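Local coordinates for protein cyclodipeptide synthase, BtCDPS (Bacillus thermoamylovorans, PDB 6ZTU) that probably joins two amino acids, in this family usually delivered as aminoacyl-tRNAs, into a cyclic dipeptide by aminoacyl transfer, at residues A[56-61]-A[191-196]; A[96-101]-A[106-111]. One frame throughout, in Å; residues are numbered along the deposited sequence.

Interaction 1. Residues A[56-61]-A[191-196]; sequences FKNVTV and LGYKES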
ATOM      1  N   PHE A  56     -14.101 -10.963   4.943  1.00 30.32           N
ATOM      2  CA  PHE A  56     -13.781 -10.100   6.070  1.00 28.54           C
ATOM      3  C   PHE A  56     -15.002  -9.356   6.596  1.00 30.07           C
ATOM      4  O   PHE A  56     -15.916  -9.017   5.843  1.00 30.75           O
ATOM      5  CB  PHE A  56     -12.702  -9.086   5.675  1.00 30.06           C
ATOM      6  CG  PHE A  56     -11.353  -9.703   5.500  1.00 26.63           C
ATOM      7  CD1 PHE A  56     -10.986 -10.268   4.287  1.00 28.47           C
ATOM      8  CD2 PHE A  56     -10.468  -9.757   6.561  1.00 27.48           C
ATOM      9  CE1 PHE A  56      -9.739 -10.856   4.131  1.00 25.99           C
ATOM     10  CE2 PHE A  56      -9.228 -10.339   6.413  1.00 27.83           C
ATOM     11  CZ  PHE A  56      -8.864 -10.892   5.191  1.00 28.82           C
ATOM     12  N   LYS A  57     -14.982  -9.079   7.904  1.00 27.80           N
ATOM     13  CA  LYS A  57     -16.058  -8.305   8.518  1.00 31.28           C
ATOM     14  C   LYS A  57     -16.089  -6.876   7.986  1.00 31.64           C
ATOM     15  O   LYS A  57     -17.165  -6.320   7.734  1.00 28.50           O
ATOM     16  CB  LYS A  57     -15.896  -8.304  10.038  1.00 30.44           C
ATOM     17  CG  LYS A  57     -16.043  -9.673  10.671  1.00 36.71           C
ATOM     18  CD  LYS A  57     -15.950  -9.572  12.184  1.00 44.55           C
ATOM     19  CE  LYS A  57     -15.610 -10.917  12.808  1.00 49.23           C
ATOM     20  NZ  LYS A  57     -15.635 -10.835  14.295  1.00 51.21           N
ATOM     21  N   ASN A  58     -14.919  -6.275   7.798  1.00 29.61           N
ATOM     22  CA  ASN A  58     -14.793  -4.891   7.375  1.00 28.06           C
ATOM     23  C   ASN A  58     -13.742  -4.804   6.284  1.00 25.91           C
ATOM     24  O   ASN A  58     -12.704  -5.466   6.373  1.00 26.50           O
ATOM     25  CB  ASN A  58     -14.385  -3.990   8.542  1.00 29.68           C
ATOM     26  CG  ASN A  58     -15.328  -4.104   9.713  1.00 31.55           C
ATOM     27  OD1 ASN A  58     -16.372  -3.460   9.735  1.00 28.51           O
ATOM     28  ND2 ASN A  58     -14.965  -4.925  10.691  1.00 33.59           N
ATOM     29  N   VAL A  59     -14.012  -3.967   5.284  1.00 26.23           N
ATOM     30  CA  VAL A  59     -13.174  -3.795   4.104  1.00 26.25           C
ATOM     31  C   VAL A  59     -12.935  -2.306   3.893  1.00 28.53           C
ATOM     32  O   VAL A  59     -13.888  -1.517   3.871  1.00 27.79           O
ATOM     33  CB  VAL A  59     -13.838  -4.394   2.851  1.00 26.32           C
ATOM     34  CG1 VAL A  59     -12.978  -4.157   1.625  1.00 26.80           C
ATOM     35  CG2 VAL A  59     -14.162  -5.878   3.050  1.00 25.27           C
ATOM     36  N   THR A  60     -11.674  -1.928   3.703  1.00 24.71           N
ATOM     37  CA  THR A  60     -11.285  -0.568   3.358  1.00 23.38           C
ATOM     38  C   THR A  60     -10.316  -0.632   2.184  1.00 23.70           C
ATOM     39  O   THR A  60      -9.530  -1.578   2.066  1.00 24.70           O
ATOM     40  CB  THR A  60     -10.623   0.147   4.553  1.00 25.53           C
ATOM     41  OG1 THR A  60     -11.504   0.108   5.683  1.00 25.99           O
ATOM     42  CG2 THR A  60     -10.288   1.608   4.216  1.00 24.14           C
ATOM     43  N   VAL A  61     -10.387   0.367   1.308  1.00 23.45           N
ATOM     44  CA  VAL A  61      -9.486   0.490   0.162  1.00 24.51           C
ATOM     45  C   VAL A  61      -8.567   1.684   0.396  1.00 24.18           C
ATOM     46  O   VAL A  61      -9.040   2.785   0.708  1.00 25.00           O
ATOM     47  CB  VAL A  61     -10.286   0.655  -1.146  1.00 25.27           C
ATOM     48  CG1 VAL A  61      -9.377   0.994  -2.315  1.00 25.89           C
ATOM     49  CG2 VAL A  61     -11.086  -0.605  -1.431  1.00 28.34           C
ATOM     50  N   LEU A 191      -6.974   3.712  11.337  1.00 22.10           N
ATOM     51  CA  LEU A 191      -8.357   3.739  10.872  1.00 22.10           C
ATOM     52  C   LEU A 191      -9.369   3.520  11.994  1.00 22.20           C
ATOM     53  O   LEU A 191     -10.524   3.954  11.866  1.00 26.93           O
ATOM     54  CB  LEU A 191      -8.563   2.688   9.781  1.00 22.69           C
ATOM     55  CG  LEU A 191      -7.869   2.973   8.444  1.00 25.22           C
ATOM     56  CD1 LEU A 191      -7.707   1.669   7.676  1.00 26.41           C
ATOM     57  CD2 LEU A 191      -8.682   3.968   7.640  1.00 26.75           C
ATOM     58  N   GLY A 192      -8.972   2.876  13.080  1.00 23.61           N
ATOM     59  CA  GLY A 192      -9.861   2.619  14.189  1.00 25.52           C
ATOM     60  C   GLY A 192     -10.467   1.232  14.231  1.00 28.02           C
ATOM     61  O   GLY A 192     -11.558   1.072  14.788  1.00 29.57           O
ATOM     62  N   TYR A 193      -9.809   0.230  13.657  1.00 25.02           N
ATOM     63  CA  TYR A 193     -10.236  -1.158  13.788  1.00 26.29           C
ATOM     64  C   TYR A 193      -9.398  -1.871  14.841  1.00 24.69           C
ATOM     65  O   TYR A 193      -8.269  -1.475  15.140  1.00 26.16           O
ATOM     66  CB  TYR A 193     -10.147  -1.888  12.439  1.00 26.99           C
ATOM     67  CG  TYR A 193     -11.122  -1.291  11.476  1.00 23.80           C
ATOM     68  CD1 TYR A 193     -12.461  -1.665  11.495  1.00 24.67           C
ATOM     69  CD2 TYR A 193     -10.734  -0.285  10.593  1.00 24.87           C
ATOM     70  CE1 TYR A 193     -13.373  -1.087  10.644  1.00 26.61           C
ATOM     71  CE2 TYR A 193     -11.648   0.298   9.734  1.00 27.21           C
ATOM     72  CZ  TYR A 193     -12.968  -0.111   9.764  1.00 28.51           C
ATOM     73  OH  TYR A 193     -13.888   0.475   8.919  1.00 30.10           O
ATOM     74  N   LYS A 194      -9.984  -2.915  15.437  1.00 26.06           N
ATOM     75  CA  LYS A 194      -9.285  -3.664  16.473  1.00 25.99           C
ATOM     76  C   LYS A 194      -7.985  -4.250  15.951  1.00 25.97           C
ATOM     77  O   LYS A 194      -6.990  -4.332  16.684  1.00 25.08           O
ATOM     78  CB  LYS A 194     -10.182  -4.786  16.994  1.00 29.55           C
ATOM     79  CG  LYS A 194      -9.637  -5.465  18.233  1.00 34.65           C
ATOM     80  CD  LYS A 194      -9.715  -6.981  18.138  1.00 45.22           C
ATOM     81  CE  LYS A 194     -11.151  -7.458  18.103  1.00 46.67           C
ATOM     82  NZ  LYS A 194     -11.264  -8.907  18.471  1.00 49.57           N
ATOM     83  N   GLU A 195      -7.992  -4.684  14.693  1.00 25.03           N
ATOM     84  CA  GLU A 195      -6.837  -5.285  14.042  1.00 24.69           C
ATOM     85  C   GLU A 195      -7.093  -5.267  12.542  1.00 21.79           C
ATOM     86  O   GLU A 195      -8.236  -5.116  12.095  1.00 24.65           O
ATOM     87  CB  GLU A 195      -6.601  -6.721  14.545  1.00 25.57           C
ATOM     88  CG  GLU A 195      -7.749  -7.642  14.174  1.00 27.31           C
ATOM     89  CD  GLU A 195      -7.779  -8.940  14.956  1.00 32.08           C
ATOM     90  OE1 GLU A 195      -6.731  -9.373  15.479  1.00 32.36           O
ATOM     91  OE2 GLU A 195      -8.875  -9.529  15.034  1.00 36.92           O
ATOM     92  N   SER A 196      -6.021  -5.432  11.755  1.00 21.24           N
ATOM     93  CA  SER A 196      -6.183  -5.356  10.306  1.00 20.91           C
ATOM     94  C   SER A 196      -4.995  -6.020   9.626  1.00 18.86           C
ATOM     95  O   SER A 196      -3.912  -6.097  10.200  1.00 21.41           O
ATOM     96  CB  SER A 196      -6.283  -3.902   9.830  1.00 24.36           C
ATOM     97  OG  SER A 196      -6.355  -3.822   8.417  1.00 23.62           O
TER
HETATM   98  O   HOH W   1     -14.636  -0.856   6.783  1.00 33.23           O
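With CG beside its backbone N and trans to its carbonyl carbon (chi1 -65°), Y193 sends its ring from the loop toward strand 58-63, where N58, turned in the same sense (chi1 -55°), lays its amide against it. The touch falls on one corner of the phenol: CE1 of Y193 lies 3.7 Å from N58 CG, and N58 CB comes equally near that carbon. Amide and ring planes are 42° apart, so the pair is an oblique packing contact, not a flat stack. The amide ND2 is engaged elsewhere, donating to the carbonyl O of T27, which ties N58 down beside the phenol. At the other end of the ring, the Y193 OH bonds water 1 at 2.6 Å, and the water donates to the carbonyl O of V59 over 3.1 Å. T60 OG1 stands 4.0 Å from the Y193 OH and is hydrogen-bonded to H28 NE2. The other branch, methyl CG2, approaches L191 CD1 at 4.3 Å, a loose apolar touch at the end of helix 167-191. Between L191 and Y193 the chain leaves the helix at G192, where phi is positive.

The loop joins helix 167-191 to strand 196-200 of the mixed sheet; strand 28-32 lies between 196-200 and 58-63, and its H28 stacks on the Y193 ring. A bound hexanediol is about 10 Å from the T60 side chain. Chemically, this is a lightly packed, water-bridged contact. Between the two segments the ring is held by van der Waals touches and one hydroxyl-water-carbonyl link, H28 adds a stack from outside, and the stronger polar bonds of N58 and T60 go to neighbouring parts of the fold.

Interaction 2. Residues A[96-101]-A[106-111]; sequences FSEEAL and REIDIY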
ATOM      1  N   PHE A  96     -13.748   2.387  -9.839  1.00 35.88           N
ATOM      2  CA  PHE A  96     -13.834   0.930  -9.866  1.00 32.84           C
ATOM      3  C   PHE A  96     -14.027   0.362  -8.470  1.00 34.97           C
ATOM      4  O   PHE A  96     -14.754  -0.620  -8.289  1.00 32.97           O
ATOM      5  CB  PHE A  96     -12.577   0.333 -10.502  1.00 34.82           C
ATOM      6  CG  PHE A  96     -12.392   0.696 -11.946  1.00 44.29           C
ATOM      7  CD1 PHE A  96     -13.485   1.014 -12.742  1.00 43.45           C
ATOM      8  CD2 PHE A  96     -11.127   0.709 -12.514  1.00 44.33           C
ATOM      9  CE1 PHE A  96     -13.313   1.351 -14.073  1.00 46.32           C
ATOM     10  CE2 PHE A  96     -10.953   1.035 -13.850  1.00 47.20           C
ATOM     11  CZ  PHE A  96     -12.050   1.363 -14.626  1.00 45.97           C
ATOM     12  N   SER A  97     -13.354   0.939  -7.474  1.00 31.94           N
ATOM     13  CA  SER A  97     -13.533   0.458  -6.110  1.00 31.29           C
ATOM     14  C   SER A  97     -14.951   0.717  -5.617  1.00 33.83           C
ATOM     15  O   SER A  97     -15.564  -0.153  -4.994  1.00 30.50           O
ATOM     16  CB  SER A  97     -12.509   1.117  -5.182  1.00 32.26           C
ATOM     17  OG  SER A  97     -11.191   0.806  -5.609  1.00 29.81           O
ATOM     18  N   GLU A  98     -15.478   1.916  -5.872  1.00 34.10           N
ATOM     19  CA  GLU A  98     -16.840   2.225  -5.445  1.00 34.15           C
ATOM     20  C   GLU A  98     -17.841   1.259  -6.070  1.00 37.59           C
ATOM     21  O   GLU A  98     -18.727   0.745  -5.376  1.00 35.46           O
ATOM     22  CB  GLU A  98     -17.175   3.671  -5.803  1.00 35.62           C
ATOM     23  CG  GLU A  98     -18.469   4.180  -5.200  1.00 38.71           C
ATOM     24  CD  GLU A  98     -19.670   3.895  -6.078  1.00 50.94           C
ATOM     25  OE1 GLU A  98     -19.487   3.734  -7.308  1.00 51.03           O
ATOM     26  OE2 GLU A  98     -20.796   3.826  -5.536  1.00 55.46           O
ATOM     27  N   GLU A  99     -17.700   0.986  -7.376  1.00 39.49           N
ATOM     28  CA  GLU A  99     -18.551   0.010  -8.063  1.00 38.83           C
ATOM     29  C   GLU A  99     -18.626  -1.305  -7.303  1.00 41.29           C
ATOM     30  O   GLU A  99     -19.712  -1.794  -6.976  1.00 40.98           O
ATOM     31  CB  GLU A  99     -18.016  -0.274  -9.466  1.00 41.59           C
ATOM     32  CG  GLU A  99     -18.254   0.778 -10.503  1.00 48.44           C
ATOM     33  CD  GLU A  99     -17.590   0.410 -11.817  1.00 53.75           C
ATOM     34  OE1 GLU A  99     -17.045  -0.721 -11.908  1.00 49.20           O
ATOM     35  OE2 GLU A  99     -17.604   1.247 -12.748  1.00 58.12           O
ATOM     36  N   ALA A 100     -17.461  -1.904  -7.034  1.00 35.65           N
ATOM     37  CA  ALA A 100     -17.424  -3.242  -6.464  1.00 34.79           C
ATOM     38  C   ALA A 100     -17.906  -3.245  -5.021  1.00 34.73           C
ATOM     39  O   ALA A 100     -18.581  -4.186  -4.583  1.00 34.38           O
ATOM     40  CB  ALA A 100     -16.005  -3.806  -6.570  1.00 33.27           C
ATOM     41  N   LEU A 101     -17.564  -2.209  -4.255  1.00 34.15           N
ATOM     42  CA  LEU A 101     -18.081  -2.117  -2.897  1.00 31.56           C
ATOM     43  C   LEU A 101     -19.602  -2.020  -2.911  1.00 34.54           C
ATOM     44  O   LEU A 101     -20.291  -2.762  -2.198  1.00 33.50           O
ATOM     45  CB  LEU A 101     -17.458  -0.921  -2.183  1.00 30.40           C
ATOM     46  CG  LEU A 101     -15.991  -1.135  -1.788  1.00 30.31           C
ATOM     47  CD1 LEU A 101     -15.344   0.196  -1.399  1.00 28.58           C
ATOM     48  CD2 LEU A 101     -15.869  -2.157  -0.664  1.00 28.50           C
ATOM     49  N   ARG A 106     -21.498  -2.946   0.463  1.00 37.34           N
ATOM     50  CA  ARG A 106     -20.499  -2.504   1.427  1.00 35.29           C
ATOM     51  C   ARG A 106     -20.415  -0.985   1.477  1.00 31.02           C
ATOM     52  O   ARG A 106     -20.633  -0.300   0.473  1.00 33.43           O
ATOM     53  CB  ARG A 106     -19.119  -3.059   1.057  1.00 34.50           C
ATOM     54  CG  ARG A 106     -18.972  -4.560   1.207  1.00 33.30           C
ATOM     55  CD  ARG A 106     -18.614  -4.894   2.624  1.00 36.55           C
ATOM     56  NE  ARG A 106     -18.480  -6.329   2.845  1.00 35.54           N
ATOM     57  CZ  ARG A 106     -18.023  -6.856   3.972  1.00 34.13           C
ATOM     58  NH1 ARG A 106     -17.672  -6.059   4.970  1.00 34.96           N
ATOM     59  NH2 ARG A 106     -17.936  -8.169   4.112  1.00 34.47           N
ATOM     60  N   GLU A 107     -20.047  -0.464   2.648  1.00 31.79           N
ATOM     61  CA  GLU A 107     -19.760   0.962   2.768  1.00 32.70           C
ATOM     62  C   GLU A 107     -18.631   1.359   1.828  1.00 34.34           C
ATOM     63  O   GLU A 107     -17.668   0.609   1.637  1.00 33.30           O
ATOM     64  CB  GLU A 107     -19.368   1.308   4.203  1.00 39.49           C
ATOM     65  CG  GLU A 107     -20.389   0.906   5.239  1.00 47.19           C
ATOM     66  CD  GLU A 107     -20.978   2.105   5.947  1.00 61.47           C
ATOM     67  OE1 GLU A 107     -21.080   2.078   7.195  1.00 63.59           O
ATOM     68  OE2 GLU A 107     -21.327   3.081   5.243  1.00 61.28           O
ATOM     69  N   ILE A 108     -18.747   2.552   1.251  1.00 29.13           N
ATOM     70  CA  ILE A 108     -17.732   3.071   0.342  1.00 31.29           C
ATOM     71  C   ILE A 108     -16.562   3.607   1.158  1.00 31.21           C
ATOM     72  O   ILE A 108     -16.353   4.821   1.252  1.00 32.18           O
ATOM     73  CB  ILE A 108     -18.322   4.144  -0.586  1.00 32.87           C
ATOM     74  CG1 ILE A 108     -19.634   3.633  -1.183  1.00 34.06           C
ATOM     75  CG2 ILE A 108     -17.351   4.472  -1.715  1.00 32.51           C
ATOM     76  CD1 ILE A 108     -19.483   2.330  -1.960  1.00 34.65           C
ATOM     77  N   ASP A 109     -15.779   2.699   1.740  1.00 28.40           N
ATOM     78  CA  ASP A 109     -14.708   3.068   2.659  1.00 27.31           C
ATOM     79  C   ASP A 109     -13.399   3.117   1.874  1.00 27.10           C
ATOM     80  O   ASP A 109     -12.658   2.138   1.808  1.00 27.34           O
ATOM     81  CB  ASP A 109     -14.645   2.083   3.817  1.00 26.65           C
ATOM     82  CG  ASP A 109     -14.193   2.730   5.102  1.00 31.34           C
ATOM     83  OD1 ASP A 109     -14.705   3.827   5.432  1.00 30.14           O
ATOM     84  OD2 ASP A 109     -13.323   2.147   5.781  1.00 29.83           O
ATOM     85  N   ILE A 110     -13.125   4.275   1.274  1.00 26.00           N
ATOM     86  CA  ILE A 110     -11.978   4.484   0.396  1.00 25.97           C
ATOM     87  C   ILE A 110     -11.269   5.756   0.832  1.00 24.40           C
ATOM     88  O   ILE A 110     -11.901   6.812   0.938  1.00 24.81           O
ATOM     89  CB  ILE A 110     -12.395   4.607  -1.083  1.00 26.71           C
ATOM     90  CG1 ILE A 110     -13.299   3.440  -1.503  1.00 26.30           C
ATOM     91  CG2 ILE A 110     -11.155   4.735  -1.987  1.00 28.26           C
ATOM     92  CD1 ILE A 110     -13.866   3.598  -2.914  1.00 29.17           C
ATOM     93  N   TYR A 111      -9.960   5.667   1.062  1.00 24.94           N
ATOM     94  CA  TYR A 111      -9.149   6.808   1.471  1.00 23.61           C
ATOM     95  C   TYR A 111      -7.846   6.806   0.683  1.00 22.83           C
ATOM     96  O   TYR A 111      -7.420   5.767   0.172  1.00 22.92           O
ATOM     97  CB  TYR A 111      -8.824   6.765   2.972  1.00 23.65           C
ATOM     98  CG  TYR A 111     -10.048   6.554   3.818  1.00 25.31           C
ATOM     99  CD1 TYR A 111     -10.483   5.278   4.151  1.00 27.35           C
ATOM    100  CD2 TYR A 111     -10.793   7.638   4.251  1.00 26.02           C
ATOM    101  CE1 TYR A 111     -11.629   5.093   4.904  1.00 28.23           C
ATOM    102  CE2 TYR A 111     -11.931   7.460   5.002  1.00 25.37           C
ATOM    103  CZ  TYR A 111     -12.346   6.190   5.322  1.00 28.12           C
ATOM    104  OH  TYR A 111     -13.490   6.028   6.074  1.00 30.73           O
TER
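L101 packs against R106, I108 and I110: its CD1 rests 3.8 Å from I110 CG1, its CD2 lies 3.8 Å from R106 CB, and its CB meets I108 CD1. Both methyls also lie near the carbonyl O of E107, CD1 at 3.8 Å and CD2 at 4.0 Å. An alanine here would lack both methyls and would probably leave I110 CG1 and R106 CB without their apolar partner, opening a gap between helix and strand. The one direct hydrogen bond across the contact runs from R106 N to L101 O, 2.9 Å long and nearly straight at 163°. Its donor stands above the carbonyl plane, 38° out of it, and the bond ties the last part of the helix to the returning chain. R106 then bends at chi2 (-85°) and carries its guanidinium away to the carbonyls of S53 and K57.

A turn further back, I108 lays CG2 against E98 CG at 3.7 Å. The E98 carboxylate is paired with R102, so E98 gives this contact mainly its methylene carbons. I108 is the centre of an inverse gamma turn, closed by a weak bond from D109 N to E107 O; its CD1 comes nearer to the helix, close to the carbonyl O of E98. I110 reaches inward with CD1 at 3.6 Å from S97 CB, while the hydroxyl of S97 is bound to the carbonyl O of H93.

The contact is the return leg of a beta-alpha-beta crossover. The connection from strand 58-63 runs through helices 68-74 and 79-103 into 110-112, the parallel neighbour of that strand and an edge of the sheet. S97 touches I45 and V61, and A100 packs on H46 and I49, so helix 79-103 packs on helix 42-55 as well as on the sheet.

Both contacts meet at the neighbouring strands 58-63 and 110-112, one reached from the loop before strand 196-200, the other from helix 79-103; along the chain, interaction 2 is nested inside the loop closed by interaction 1. Both are partly buried, but interaction 2 includes buried L101, I110 and S97, whereas of the residues that touch in interaction 1 only T60 is buried. Interaction 2 covers 338 Å², mostly by aliphatic packing of a helix; interaction 1 covers 167 Å² with an aromatic ring, an amide and a water. They join directly: D109 OD2 lies 2.7 Å from T60 OG1, and R106 NH2 2.8 Å from F56 O, both probable hydrogen bonds.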